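Local coordinates for protein transcriptional regulator, IclR family (Alicyclobacillus acidocaldarius subsp. acidocaldarius, PDB 5TJJ) that probably acts as a DNA-binding transcription factor of the IclR family, with a helix-turn-helix domain joined to a C-terminal domain of the GAF class, at residues A[114-120]-A[135-141]; A[149-153]-A[218-222]. All coordinates share one frame; numbering follows the deposited sequence.

Contact 1: residues A[114-120]-A[135-141]; sequences DRVIYIG and VGQQFPV
F139 and Y118 meet edge-to-face on the buried side of an antiparallel strand pair. The rim of F139 drops onto the Y118 ring with the planes at 55°, and F139 CE2 lies over the middle of that ring, 3.6 Å from Y118 CE1. Having CG anti to the carbonyl carbon (chi1 -53°) swings the F139 ring to Y118; F139 CB, for its part, packs on V116 CG2 at 3.7 Å. On the same side V116 CG1 reaches V141 CG2, extending the apolar packing. Two backbone bonds tie V116 to F139: V116 N gives to F139 O at 2.7 Å, and F139 N returns the bond to V116 O. Y118 N to Q137 O and G136 N to Y118 O carry the pairing on beyond the start of strand 138-140.

The outer side is looser. Q138 CG only brushes I117 CG1 at 4.0 Å. R115 bends back so that its guanidinium lies flat over the F139-P140 peptide, with Q138 OE1 at its edge, 3.8 Å from R115 NE and too far for a hydrogen bond. At the far end D114 O takes V141 N from 50° above its carbonyl plane, while the D114 carboxylate is bridged to R161. Strand 138-140 is the sheet's edge within this chain; strand 104-110 flanks 115-122 across from it, and F146 and F150 of helix 144-151 close over V116.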
# COMPACT_ATOMS: atom_id res chain seq x y z
N ASP A 114 -3.90 -8.54 -27.21
CA ASP A 114 -5.16 -7.90 -27.59
C ASP A 114 -6.41 -8.55 -26.99
O ASP A 114 -7.46 -8.55 -27.61
CB ASP A 114 -5.26 -7.80 -29.12
CG ASP A 114 -4.11 -6.98 -29.74
OD1 ASP A 114 -3.71 -5.94 -29.18
OD2 ASP A 114 -3.62 -7.37 -30.82
N ARG A 115 -6.28 -9.11 -25.79
CA ARG A 115 -7.41 -9.69 -25.08
C ARG A 115 -7.69 -8.88 -23.83
O ARG A 115 -6.80 -8.21 -23.27
CB ARG A 115 -7.17 -11.15 -24.65
CG ARG A 115 -6.68 -12.14 -25.69
CD ARG A 115 -7.70 -12.42 -26.77
NE ARG A 115 -8.74 -13.36 -26.34
CZ ARG A 115 -9.72 -13.82 -27.13
NH1 ARG A 115 -9.80 -13.44 -28.42
NH2 ARG A 115 -10.63 -14.67 -26.63
N VAL A 116 -8.93 -9.00 -23.37
CA VAL A 116 -9.35 -8.53 -22.05
C VAL A 116 -10.07 -9.66 -21.36
O VAL A 116 -10.55 -10.56 -22.04
CB VAL A 116 -10.25 -7.28 -22.12
CG1 VAL A 116 -9.49 -6.11 -22.73
CG2 VAL A 116 -11.51 -7.53 -22.91
N ILE A 117 -10.17 -9.58 -20.03
CA ILE A 117 -10.83 -10.62 -19.24
C ILE A 117 -11.69 -10.05 -18.09
O ILE A 117 -11.30 -9.09 -17.41
CB ILE A 117 -9.79 -11.65 -18.75
CG1 ILE A 117 -10.46 -12.87 -18.12
CG2 ILE A 117 -8.82 -11.04 -17.76
CD1 ILE A 117 -9.47 -13.94 -17.67
N TYR A 118 -12.89 -10.61 -17.91
CA TYR A 118 -13.68 -10.37 -16.70
C TYR A 118 -12.98 -11.01 -15.49
O TYR A 118 -12.69 -12.20 -15.50
CB TYR A 118 -15.08 -10.96 -16.83
CG TYR A 118 -16.03 -10.25 -17.77
CD1 TYR A 118 -15.73 -9.02 -18.35
CD2 TYR A 118 -17.28 -10.82 -18.05
CE1 TYR A 118 -16.62 -8.38 -19.19
CE2 TYR A 118 -18.19 -10.18 -18.89
CZ TYR A 118 -17.86 -8.95 -19.46
OH TYR A 118 -18.74 -8.27 -20.31
N ILE A 119 -12.69 -10.21 -14.47
CA ILE A 119 -12.07 -10.71 -13.24
C ILE A 119 -12.98 -10.62 -12.00
O ILE A 119 -12.62 -11.09 -10.95
CB ILE A 119 -10.70 -10.05 -12.98
CG1 ILE A 119 -10.80 -8.55 -12.82
CG2 ILE A 119 -9.74 -10.34 -14.13
CD1 ILE A 119 -9.59 -7.93 -12.13
N GLY A 120 -14.17 -10.06 -12.13
CA GLY A 120 -15.11 -10.02 -11.02
C GLY A 120 -16.41 -9.39 -11.48
O GLY A 120 -16.41 -8.68 -12.47
N VAL A 135 -17.00 -14.87 -14.88
CA VAL A 135 -15.64 -14.55 -14.47
C VAL A 135 -14.68 -15.51 -15.19
O VAL A 135 -14.83 -16.75 -15.13
CB VAL A 135 -15.50 -14.57 -12.92
CG1 VAL A 135 -14.06 -14.42 -12.47
CG2 VAL A 135 -16.32 -13.43 -12.30
N GLY A 136 -13.73 -14.93 -15.91
CA GLY A 136 -12.78 -15.68 -16.72
C GLY A 136 -12.99 -15.58 -18.22
O GLY A 136 -12.08 -15.89 -18.98
N GLN A 137 -14.16 -15.13 -18.66
CA GLN A 137 -14.38 -14.95 -20.09
C GLN A 137 -13.46 -13.86 -20.64
O GLN A 137 -13.36 -12.78 -20.06
CB GLN A 137 -15.83 -14.59 -20.40
CG GLN A 137 -16.23 -14.95 -21.83
CD GLN A 137 -17.66 -14.54 -22.19
OE1 GLN A 137 -18.40 -13.98 -21.37
NE2 GLN A 137 -18.05 -14.82 -23.43
N GLN A 138 -12.82 -14.18 -21.75
CA GLN A 138 -11.92 -13.29 -22.44
C GLN A 138 -12.57 -12.78 -23.71
O GLN A 138 -13.36 -13.47 -24.33
CB GLN A 138 -10.63 -13.99 -22.81
CG GLN A 138 -9.95 -14.73 -21.67
CD GLN A 138 -8.55 -15.19 -22.03
OE1 GLN A 138 -7.84 -14.53 -22.79
NE2 GLN A 138 -8.15 -16.32 -21.50
N PHE A 139 -12.20 -11.56 -24.09
CA PHE A 139 -12.73 -10.89 -25.26
C PHE A 139 -11.61 -10.14 -25.98
O PHE A 139 -10.56 -9.86 -25.39
CB PHE A 139 -13.73 -9.82 -24.85
CG PHE A 139 -14.82 -10.32 -23.97
CD1 PHE A 139 -15.97 -10.85 -24.50
CD2 PHE A 139 -14.69 -10.23 -22.59
CE1 PHE A 139 -16.99 -11.30 -23.68
CE2 PHE A 139 -15.71 -10.66 -21.76
CZ PHE A 139 -16.86 -11.20 -22.31
N PRO A 140 -11.85 -9.78 -27.25
CA PRO A 140 -10.90 -8.89 -27.90
C PRO A 140 -10.96 -7.50 -27.29
O PRO A 140 -12.04 -7.05 -26.87
CB PRO A 140 -11.38 -8.86 -29.35
CG PRO A 140 -12.84 -9.08 -29.22
CD PRO A 140 -12.97 -10.11 -28.14
N VAL A 141 -9.80 -6.85 -27.24
CA VAL A 141 -9.63 -5.51 -26.70
C VAL A 141 -10.48 -4.43 -27.39
O VAL A 141 -10.75 -3.42 -26.76
CB VAL A 141 -8.14 -5.07 -26.70
CG1 VAL A 141 -7.60 -4.87 -28.13
CG2 VAL A 141 -7.93 -3.82 -25.83

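Contact 2: residues A[149-153]-A[218-222]; sequences CFLAY and VDLVL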
# COMPACT_ATOMS: atom_id res chain seq x y z
N CYS A 149 -12.77 1.63 -23.97
CA CYS A 149 -12.13 2.30 -22.84
C CYS A 149 -10.67 1.97 -22.69
O CYS A 149 -9.94 2.81 -22.20
CB CYS A 149 -12.83 2.03 -21.53
SG CYS A 149 -14.40 2.87 -21.37
N PHE A 150 -10.24 0.76 -23.06
CA PHE A 150 -8.80 0.42 -23.06
C PHE A 150 -8.13 1.10 -24.25
O PHE A 150 -7.18 1.87 -24.07
CB PHE A 150 -8.56 -1.09 -23.13
CG PHE A 150 -8.98 -1.87 -21.89
CD1 PHE A 150 -8.21 -1.85 -20.75
CD2 PHE A 150 -10.11 -2.68 -21.91
CE1 PHE A 150 -8.57 -2.60 -19.63
CE2 PHE A 150 -10.48 -3.43 -20.78
CZ PHE A 150 -9.71 -3.38 -19.64
N LEU A 151 -8.67 0.87 -25.45
CA LEU A 151 -8.05 1.34 -26.69
C LEU A 151 -7.92 2.85 -26.84
O LEU A 151 -6.89 3.33 -27.29
CB LEU A 151 -8.80 0.84 -27.90
CG LEU A 151 -8.34 -0.46 -28.54
CD1 LEU A 151 -9.14 -0.65 -29.82
CD2 LEU A 151 -6.86 -0.41 -28.88
N ALA A 152 -8.94 3.59 -26.45
CA ALA A 152 -8.95 5.02 -26.64
C ALA A 152 -7.74 5.71 -25.98
O ALA A 152 -7.34 6.83 -26.39
CB ALA A 152 -10.25 5.60 -26.10
N TYR A 153 -7.19 5.06 -24.96
CA TYR A 153 -6.05 5.62 -24.22
C TYR A 153 -4.69 5.03 -24.58
O TYR A 153 -3.70 5.39 -23.96
CB TYR A 153 -6.33 5.54 -22.72
CG TYR A 153 -7.53 6.36 -22.32
CD1 TYR A 153 -7.43 7.73 -22.15
CD2 TYR A 153 -8.79 5.77 -22.16
CE1 TYR A 153 -8.54 8.49 -21.80
CE2 TYR A 153 -9.92 6.53 -21.84
CZ TYR A 153 -9.78 7.88 -21.65
OH TYR A 153 -10.85 8.65 -21.30
N VAL A 218 -4.33 2.53 -18.86
CA VAL A 218 -5.58 1.86 -18.48
C VAL A 218 -5.38 0.35 -18.42
O VAL A 218 -5.37 -0.32 -19.45
CB VAL A 218 -6.73 2.17 -19.43
CG1 VAL A 218 -8.02 1.48 -18.99
CG2 VAL A 218 -6.95 3.67 -19.51
N ASP A 219 -5.24 -0.17 -17.19
CA ASP A 219 -5.16 -1.62 -16.93
C ASP A 219 -6.51 -2.25 -16.54
O ASP A 219 -6.66 -3.47 -16.58
CB ASP A 219 -4.13 -1.90 -15.83
CG ASP A 219 -2.69 -2.01 -16.35
OD1 ASP A 219 -2.49 -2.22 -17.59
OD2 ASP A 219 -1.76 -1.90 -15.50
N LEU A 220 -7.48 -1.43 -16.17
CA LEU A 220 -8.73 -1.91 -15.63
C LEU A 220 -9.84 -1.05 -16.15
O LEU A 220 -9.66 0.17 -16.31
CB LEU A 220 -8.69 -1.82 -14.10
CG LEU A 220 -7.86 -2.85 -13.34
CD1 LEU A 220 -7.94 -2.55 -11.83
CD2 LEU A 220 -8.32 -4.27 -13.66
N VAL A 221 -11.00 -1.66 -16.38
CA VAL A 221 -12.21 -0.93 -16.76
C VAL A 221 -13.35 -1.39 -15.89
O VAL A 221 -13.41 -2.56 -15.56
CB VAL A 221 -12.52 -1.13 -18.24
CG1 VAL A 221 -13.92 -0.64 -18.60
CG2 VAL A 221 -11.46 -0.42 -19.10
N LEU A 222 -14.19 -0.46 -15.46
CA LEU A 222 -15.40 -0.76 -14.74
C LEU A 222 -16.53 -0.60 -15.71
O LEU A 222 -16.62 0.42 -16.37
CB LEU A 222 -15.66 0.20 -13.56
CG LEU A 222 -14.55 0.49 -12.57
CD1 LEU A 222 -15.12 1.31 -11.44
CD2 LEU A 222 -13.99 -0.80 -12.02
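The F150 ring lies with one face on V221: CG2 of that valine sits over the ring centre, 3.5 Å from the centroid and 12° off the normal, a CH-pi contact. On the other side of the ring V116 CG1 lies off-centre, toward CE2. At its edge lie the backbone oxygens V218 O, 3.5 Å from F150 CD1, and D219 O, 3.7 Å from F150 CE1. The Y153 ring has C149 O at its edge, and V218 CG2 approaches it obliquely, 3.8 Å from Y153 CB.

V218 and V221 each use both methyls. V218 CG1, anti to the backbone N (chi1 -179°), packs on F150 CD1 at 3.8 Å while CG2 serves Y153; V221 CG2 is shared between F150 and C149 CB, with V221 CG1 also near that CB. With an alanine in place of F150, V221 CG2 would probably lose the ring it rests on and a gap would be likely to open toward V116. C149 also packs on A208 and P210 of strand 204-212, and the Y153 ring meets F212 edge-to-face. The backbones of D219 and V221 pair with R110 and V108 of strand 104-110. This is a helix end laid on a central strand of an antiparallel sheet by apolar side chains, with strand carbonyls at the ring edge and no backbone bonds across, the alpha/beta packing of a GAF-like IclR C-terminal domain.

In the fold
Contact 1 and contact 2 hold two neighbouring parts of one core, their centres about 12 Å apart. Contact 1 pairs strands at the edge of the six-stranded sheet, whereas contact 2 seats a helix on a strand nearer its middle. They touch directly: V116 CG1 lies 3.5 Å from F150 CE2, and V141 CG2 comes within 3.9 Å of F150 CB. A lighter touch, I119 CD1 to L220 CD2 at 4.2 Å, runs past the intervening strand 104-110. The chain leaves strand 138-140 and enters helix 144-151 almost at once, so the edge strand delivers the helix onto the sheet, where F150 joins both contacts.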